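Local coordinates for protein alanine dehydrogenase (Archaeoglobus fulgidus, PDB 1OMO) that catalyses the reversible NAD-dependent oxidative deamination of L-alanine to pyruvate and ammonium, working as a homodimer of the ornithine cyclodeaminase/mu-crystallin family, at residues S13-S16 against M17-M21; A27-L30 against Y31-K35; K164-V167 against S168-D172. One frame throughout, in Å; residues are numbered along the deposited sequence.

Contact 1 (S13-S16 against M17-M21); sequences SLIS and MDEAM
Ser16 and Glu19 meet where helix 17-32 begins, Ser16 holding the N-cap position. The carboxylate of Glu19 folds back over the start of the helix, and its OE1 accepts the backbone N of Ser16 at 2.7 Å. The bond is bent, with an N-H...O angle of 132°, and it uses the anti lone pair of OE1, the one turned away from OE2. This back-reach from the third helical residue to the N-cap amide is one half of a capping box. Glu19 can make it because its CG stands beside its own backbone N (chi1 -75°) and the chain then runs on extended, laying CG 3.7 Å from Ser16 CB. OE1 also lies 3.2 Å from Ile15 CA, close to the backbone just ahead of the cap. The hydroxyl of Ser16 turns the other way: OG is 2.6 Å from a water that accepts from Asp18 N and donates to Asp18 OD1, giving that first-turn amide a partner through solvent. The carbonyl of Ser16 opens the regular helical bonding, taking Ala20 N at 2.8 Å. Ile15 supplies the apolar part: its CG2 rests 3.7 Å from Glu19 CB and 4.0 Å from Ala20 CB. With an alanine at Glu19 the bond to Ser16 N would go, which is likely to leave that N-cap amide without its side-chain acceptor and Ser16 CB with less to pack on. The second oxygen, OE2, is held by Asn307 of helix 294-311, whose ND2 also bonds Leu14 O. Ile15 packs on Val300, Val303 and Val304 of that helix, whereas Met17 and Ala20 lie against Leu107 of helix 102-120, and Met17 reaches Ala143 of helix 135-147.

Contact 2 (A27-L30 against Y31-K35); sequences AFRL and YALGK
Leu30 and Lys35 come together across a Schellman motif that ends helix 17-32. Their side chains cross at about a right angle, with Leu30 CD2 3.9 Å from Lys35 CB and 4.1 Å from its CD, the apolar contact that commonly accompanies this kind of helix end. Beneath it, Lys35 N reaches back to Leu30 O at 2.9 Å, and inside that span Gly34 N bonds Tyr31 O at 3.1 Å. Leu30 O also receives a weak bond from Leu33 N, so two donors converge on this one carbonyl. Gly34 is the C-prime residue: its phi of 71° reverses the chain, a conformation that glycine adopts easily, and brings Lys35 round to face Leu30. One turn earlier the helix is still regular, with Tyr31 N bonded to Ala27 O and Ala32 N to Phe28 O.

Beside the reversal, Leu33 lies obliquely across Arg29, and its CD1 sits over one face of the guanidinium, offset toward the rim. Arg29 arrives there because CG stands opposite its backbone N (chi1 -175°) and the chain stays extended to NE; a salt bridge from NH1 to Glu26 ties down the polar end. Lys35 NZ lies 5.3 Å from Arg29 NH2, a proximity of like charges that Glu26 probably offsets in part.

Farther out, Leu30 rests on Met59 and Tyr31 on Met38 and Ile295, while Phe28, on the buried side, enters a group formed by Leu293, Gln296, Ile268 and Ile272, which joins this part of helix 17-32 to helices 268-273 and 294-311. Leu33 N, besides its weak bond to Leu30 O, closes the final turn on Arg29 O at 3.1 Å.

Contact 3 (K164-V167 against S168-D172); sequences KKFV and SYCED
Cys170 sets its sulfur over a face of the Phe166 ring, one helical turn away on helix 160-172. SG stands 4.3 Å from the ring centroid and 27° off the normal, with Phe166 CE1 its nearest ring atom at 3.9 Å, a Cys sulfur-aromatic contact shifted toward one side of the ring. Two torsions produce it: Phe166 projects its CG opposite the backbone N (chi1 173°), while SG of Cys170 lies beside its own N (chi1 -76°) and so leans back toward the preceding turn. The backbone between them is joined by Cys170 N to Phe166 O, 3.0 Å.

On another side of the helix Val167 and Glu171 lie alongside each other and point the same way. Val167 CG1 comes 3.9 Å from Glu171 OE1, the chain of Glu171 being bent at its second torsion, and Glu171 N bonds Val167 O at 3.1 Å. Tyr169 sends its ring off toward helix 135-147, while its CB stays 3.3 Å from Phe166 O.

The helix is the crossover of the beta-alpha-beta unit 152-156, 160-172, 177-179 in the Rossmann domain. Phe166 packs on Ala155 and meets the rings of Phe130 and Tyr138, the latter edge to face; Val167 and Cys170 reach Val179 and Ala177, and Lys164 NZ forms a salt bridge with Glu160. On the buried side, then, a polarisable sulfur rests on an aromatic face, and both side chains pack on Val153 of strand 152-156. The polar ends serve other elements: OE2 of Glu171 accepts a strand amide, the backbone N of Ala177, and the Tyr169 hydroxyl bonds Glu142 of the neighbouring helix 135-147.

How the contacts relate
Contacts 1 and 2 mark the two ends of helix 17-32, a capped start and a Schellman finish, with centres about 20 Å apart and nearest atoms about 7 Å apart. Contact 3 belongs to the NAD-binding Rossmann domain; its centre is about 22 Å from that of contact 1 and about 36 Å from that of contact 2, on the opposite side of the chain's centre from the latter. None touches another, yet each comes within about 11 Å of the cofactor: the side chains of Met17, Phe28 and Phe166 lie about 11, 9 and 8 Å from bound NAD. Ala20 and Phe28 also lie about 5 and 8 Å, side chain to side chain, from NAD-binding Arg108.

Contact 1 (S13-S16 against M17-M21)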
loop_
_atom_site.group_PDB
_atom_site.type_symbol
_atom_site.label_atom_id
_atom_site.label_comp_id
_atom_site.label_asym_id
_atom_site.label_seq_id
_atom_site.Cartn_x
_atom_site.Cartn_y
_atom_site.Cartn_z
ATOM N N SER A 13 24.581 6.516 -2.885
ATOM C CA SER A 13 25.853 5.961 -3.294
ATOM C C SER A 13 25.711 4.518 -3.782
ATOM O O SER A 13 26.723 3.831 -3.977
ATOM C CB SER A 13 26.840 5.977 -2.121
ATOM O OG SER A 13 26.556 4.943 -1.167
ATOM N N LEU A 14 24.479 4.058 -3.985
ATOM C CA LEU A 14 24.254 2.667 -4.386
ATOM C C LEU A 14 23.682 2.397 -5.773
ATOM O O LEU A 14 23.464 1.240 -6.123
ATOM C CB LEU A 14 23.373 1.969 -3.334
ATOM C CG LEU A 14 24.013 1.128 -2.213
ATOM C CD1 LEU A 14 25.421 1.564 -1.987
ATOM C CD2 LEU A 14 23.187 1.221 -0.929
ATOM N N ILE A 15 23.415 3.446 -6.546
ATOM C CA ILE A 15 22.905 3.285 -7.908
ATOM C C ILE A 15 23.467 4.370 -8.777
ATOM O O ILE A 15 23.660 5.501 -8.354
ATOM C CB ILE A 15 21.360 3.454 -8.117
ATOM C CG1 ILE A 15 20.540 2.329 -7.526
ATOM C CG2 ILE A 15 21.049 3.285 -9.609
ATOM C CD1 ILE A 15 19.240 2.109 -8.371
ATOM N N SER A 16 23.648 3.993 -10.022
ATOM C CA SER A 16 24.165 4.839 -11.082
ATOM C C SER A 16 22.971 5.267 -11.935
ATOM O O SER A 16 21.991 4.541 -12.004
ATOM C CB SER A 16 25.104 3.993 -11.949
ATOM O OG SER A 16 25.771 4.818 -12.853
ATOM N N MET A 17 23.057 6.410 -12.609
ATOM C CA MET A 17 21.959 6.826 -13.463
ATOM C C MET A 17 21.873 5.775 -14.554
ATOM O O MET A 17 20.794 5.438 -15.011
ATOM C CB MET A 17 22.220 8.195 -14.092
ATOM C CG MET A 17 21.235 8.548 -15.252
ATOM S SD MET A 17 19.510 8.484 -14.758
ATOM C CE MET A 17 19.203 10.091 -14.025
ATOM N N ASP A 18 23.021 5.249 -14.966
ATOM C CA ASP A 18 23.029 4.216 -15.984
ATOM C C ASP A 18 22.365 2.954 -15.444
ATOM O O ASP A 18 21.558 2.343 -16.125
ATOM C CB ASP A 18 24.464 3.924 -16.433
ATOM C CG ASP A 18 24.955 4.917 -17.478
ATOM O OD1 ASP A 18 25.983 5.573 -17.242
ATOM O OD2 ASP A 18 24.310 5.035 -18.541
ATOM N N GLU A 19 22.685 2.565 -14.216
ATOM C CA GLU A 19 22.053 1.375 -13.654
ATOM C C GLU A 19 20.540 1.620 -13.617
ATOM O O GLU A 19 19.755 0.769 -14.009
ATOM C CB GLU A 19 22.560 1.101 -12.236
ATOM C CG GLU A 19 23.965 0.530 -12.162
ATOM C CD GLU A 19 24.421 0.363 -10.726
ATOM O OE1 GLU A 19 24.342 1.368 -9.966
ATOM O OE2 GLU A 19 24.853 -0.766 -10.368
ATOM N N ALA A 20 20.153 2.809 -13.168
ATOM C CA ALA A 20 18.740 3.182 -13.071
ATOM C C ALA A 20 18.082 3.099 -14.441
ATOM O O ALA A 20 16.958 2.611 -14.558
ATOM C CB ALA A 20 18.600 4.616 -12.499
ATOM N N MET A 21 18.788 3.573 -15.470
ATOM C CA MET A 21 18.254 3.539 -16.829
ATOM C C MET A 21 18.047 2.134 -17.363
ATOM O O MET A 21 17.041 1.854 -18.029
ATOM C CB MET A 21 19.144 4.334 -17.802
ATOM C CG MET A 21 18.876 5.854 -17.748
ATOM S SD MET A 21 20.064 6.952 -18.558
ATOM C CE MET A 21 19.433 6.872 -20.187
HETATM O O HOH W 1 25.810 6.720 -14.576
#

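Contact 2 (A27-L30 against Y31-K35)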
loop_
_atom_site.group_PDB
_atom_site.type_symbol
_atom_site.label_atom_id
_atom_site.label_comp_id
_atom_site.label_asym_id
_atom_site.label_seq_id
_atom_site.Cartn_x
_atom_site.Cartn_y
_atom_site.Cartn_z
ATOM N N ALA A 27 12.142 -2.896 -16.804
ATOM C CA ALA A 27 10.868 -2.880 -16.095
ATOM C C ALA A 27 9.762 -2.594 -17.084
ATOM O O ALA A 27 8.748 -3.269 -17.081
ATOM C CB ALA A 27 10.866 -1.799 -15.013
ATOM N N PHE A 28 9.929 -1.584 -17.930
ATOM C CA PHE A 28 8.871 -1.301 -18.902
ATOM C C PHE A 28 8.678 -2.498 -19.832
ATOM O O PHE A 28 7.553 -2.895 -20.121
ATOM C CB PHE A 28 9.195 -0.088 -19.774
ATOM C CG PHE A 28 8.969 1.221 -19.108
ATOM C CD1 PHE A 28 7.809 1.447 -18.365
ATOM C CD2 PHE A 28 9.914 2.223 -19.198
ATOM C CE1 PHE A 28 7.610 2.656 -17.714
ATOM C CE2 PHE A 28 9.722 3.434 -18.551
ATOM C CZ PHE A 28 8.566 3.646 -17.805
ATOM N N ARG A 29 9.784 -3.045 -20.322
ATOM C CA ARG A 29 9.731 -4.191 -21.221
ATOM C C ARG A 29 8.948 -5.340 -20.544
ATOM O O ARG A 29 7.945 -5.827 -21.093
ATOM C CB ARG A 29 11.163 -4.605 -21.573
ATOM C CG ARG A 29 11.259 -5.709 -22.595
ATOM C CD ARG A 29 12.702 -6.220 -22.730
ATOM N NE ARG A 29 12.660 -7.627 -23.119
ATOM C CZ ARG A 29 12.675 -8.657 -22.273
ATOM N NH1 ARG A 29 12.757 -8.457 -20.959
ATOM N NH2 ARG A 29 12.555 -9.900 -22.746
ATOM N N LEU A 30 9.368 -5.743 -19.339
ATOM C CA LEU A 30 8.668 -6.823 -18.621
ATOM C C LEU A 30 7.168 -6.563 -18.385
ATOM O O LEU A 30 6.346 -7.442 -18.621
ATOM C CB LEU A 30 9.345 -7.117 -17.280
ATOM C CG LEU A 30 10.765 -7.668 -17.375
ATOM C CD1 LEU A 30 11.423 -7.652 -16.024
ATOM C CD2 LEU A 30 10.722 -9.090 -17.946
ATOM N N TYR A 31 6.795 -5.365 -17.953
ATOM C CA TYR A 31 5.383 -5.117 -17.696
ATOM C C TYR A 31 4.565 -5.224 -18.968
ATOM O O TYR A 31 3.462 -5.736 -18.957
ATOM C CB TYR A 31 5.150 -3.746 -17.040
ATOM C CG TYR A 31 3.722 -3.575 -16.542
ATOM C CD1 TYR A 31 3.048 -4.644 -15.959
ATOM C CD2 TYR A 31 3.069 -2.354 -16.603
ATOM C CE1 TYR A 31 1.764 -4.510 -15.445
ATOM C CE2 TYR A 31 1.756 -2.196 -16.077
ATOM C CZ TYR A 31 1.118 -3.285 -15.498
ATOM O OH TYR A 31 -0.140 -3.180 -14.919
ATOM N N ALA A 32 5.102 -4.749 -20.077
ATOM C CA ALA A 32 4.348 -4.836 -21.315
ATOM C C ALA A 32 4.219 -6.311 -21.762
ATOM O O ALA A 32 3.283 -6.640 -22.476
ATOM C CB ALA A 32 5.015 -4.001 -22.400
ATOM N N LEU A 33 5.148 -7.179 -21.337
ATOM C CA LEU A 33 5.077 -8.597 -21.687
ATOM C C LEU A 33 4.359 -9.420 -20.596
ATOM O O LEU A 33 4.420 -10.643 -20.582
ATOM C CB LEU A 33 6.474 -9.165 -21.906
ATOM C CG LEU A 33 7.203 -8.602 -23.122
ATOM C CD1 LEU A 33 8.618 -9.153 -23.194
ATOM C CD2 LEU A 33 6.412 -8.936 -24.386
ATOM N N GLY A 34 3.695 -8.734 -19.675
ATOM C CA GLY A 34 2.983 -9.416 -18.621
ATOM C C GLY A 34 3.867 -10.080 -17.586
ATOM O O GLY A 34 3.356 -10.762 -16.710
ATOM N N LYS A 35 5.178 -9.908 -17.662
ATOM C CA LYS A 35 6.049 -10.528 -16.666
ATOM C C LYS A 35 6.283 -9.677 -15.402
ATOM O O LYS A 35 7.258 -9.860 -14.678
ATOM C CB LYS A 35 7.372 -10.916 -17.312
ATOM C CG LYS A 35 7.184 -11.984 -18.369
ATOM C CD LYS A 35 8.481 -12.308 -19.090
ATOM C CE LYS A 35 8.250 -13.289 -20.235
ATOM N NZ LYS A 35 9.566 -13.723 -20.740
#

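Contact 3 (K164-V167 against S168-D172)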
loop_
_atom_site.group_PDB
_atom_site.type_symbol
_atom_site.label_atom_id
_atom_site.label_comp_id
_atom_site.label_asym_id
_atom_site.label_seq_id
_atom_site.Cartn_x
_atom_site.Cartn_y
_atom_site.Cartn_z
ATOM N N LYS A 164 18.973 30.170 -13.939
ATOM C CA LYS A 164 20.391 30.519 -14.010
ATOM C C LYS A 164 21.259 29.452 -13.365
ATOM O O LYS A 164 22.342 29.123 -13.864
ATOM C CB LYS A 164 20.649 31.882 -13.348
ATOM C CG LYS A 164 20.272 33.063 -14.236
ATOM C CD LYS A 164 20.487 34.408 -13.555
ATOM C CE LYS A 164 20.083 35.548 -14.509
ATOM N NZ LYS A 164 20.119 36.944 -13.924
ATOM N N LYS A 165 20.795 28.910 -12.248
ATOM C CA LYS A 165 21.545 27.859 -11.599
ATOM C C LYS A 165 21.624 26.627 -12.515
ATOM O O LYS A 165 22.686 26.045 -12.678
ATOM C CB LYS A 165 20.883 27.468 -10.282
ATOM C CG LYS A 165 21.606 26.330 -9.580
ATOM C CD LYS A 165 20.927 25.902 -8.287
ATOM C CE LYS A 165 21.956 25.382 -7.297
ATOM N NZ LYS A 165 21.280 24.584 -6.250
ATOM N N PHE A 166 20.504 26.227 -13.112
ATOM C CA PHE A 166 20.494 25.053 -13.984
ATOM C C PHE A 166 21.429 25.346 -15.169
ATOM O O PHE A 166 22.200 24.502 -15.597
ATOM C CB PHE A 166 19.029 24.745 -14.429
ATOM C CG PHE A 166 18.885 23.637 -15.472
ATOM C CD1 PHE A 166 18.864 23.949 -16.833
ATOM C CD2 PHE A 166 18.746 22.293 -15.093
ATOM C CE1 PHE A 166 18.708 22.955 -17.803
ATOM C CE2 PHE A 166 18.592 21.280 -16.064
ATOM C CZ PHE A 166 18.572 21.612 -17.412
ATOM N N VAL A 167 21.373 26.563 -15.680
ATOM C CA VAL A 167 22.216 26.928 -16.801
ATOM C C VAL A 167 23.693 26.843 -16.423
ATOM O O VAL A 167 24.507 26.357 -17.185
ATOM C CB VAL A 167 21.864 28.344 -17.283
ATOM C CG1 VAL A 167 23.021 28.931 -18.116
ATOM C CG2 VAL A 167 20.594 28.289 -18.120
ATOM N N SER A 168 24.019 27.308 -15.229
ATOM C CA SER A 168 25.386 27.278 -14.721
ATOM C C SER A 168 25.855 25.816 -14.510
ATOM O O SER A 168 27.048 25.490 -14.724
ATOM C CB SER A 168 25.433 28.062 -13.400
ATOM O OG SER A 168 26.750 28.302 -12.959
ATOM N N TYR A 169 24.920 24.950 -14.089
ATOM C CA TYR A 169 25.196 23.522 -13.853
ATOM C C TYR A 169 25.606 22.868 -15.183
ATOM O O TYR A 169 26.528 22.050 -15.245
ATOM C CB TYR A 169 23.931 22.833 -13.293
ATOM C CG TYR A 169 24.033 21.319 -13.063
ATOM C CD1 TYR A 169 24.287 20.797 -11.786
ATOM C CD2 TYR A 169 23.834 20.406 -14.112
ATOM C CE1 TYR A 169 24.337 19.423 -11.566
ATOM C CE2 TYR A 169 23.880 19.014 -13.890
ATOM C CZ TYR A 169 24.130 18.536 -12.615
ATOM O OH TYR A 169 24.138 17.173 -12.354
ATOM N N CYS A 170 24.895 23.244 -16.241
ATOM C CA CYS A 170 25.166 22.754 -17.581
ATOM C C CYS A 170 26.560 23.188 -18.006
ATOM O O CYS A 170 27.416 22.358 -18.300
ATOM C CB CYS A 170 24.152 23.327 -18.579
ATOM S SG CYS A 170 22.525 22.579 -18.526
ATOM N N GLU A 171 26.785 24.493 -18.054
ATOM C CA GLU A 171 28.083 24.979 -18.475
ATOM C C GLU A 171 29.197 24.255 -17.730
ATOM O O GLU A 171 30.147 23.788 -18.348
ATOM C CB GLU A 171 28.188 26.490 -18.264
ATOM C CG GLU A 171 28.477 27.263 -19.548
ATOM C CD GLU A 171 27.281 28.024 -20.058
ATOM O OE1 GLU A 171 26.749 28.866 -19.288
ATOM O OE2 GLU A 171 26.888 27.796 -21.231
ATOM N N ASP A 172 29.066 24.125 -16.414
ATOM C CA ASP A 172 30.105 23.458 -15.642
ATOM C C ASP A 172 30.534 22.157 -16.285
ATOM O O ASP A 172 31.719 21.851 -16.305
ATOM C CB ASP A 172 29.658 23.213 -14.196
ATOM C CG ASP A 172 29.738 24.476 -13.348
ATOM O OD1 ASP A 172 29.280 24.467 -12.176
ATOM O OD2 ASP A 172 30.265 25.485 -13.872
#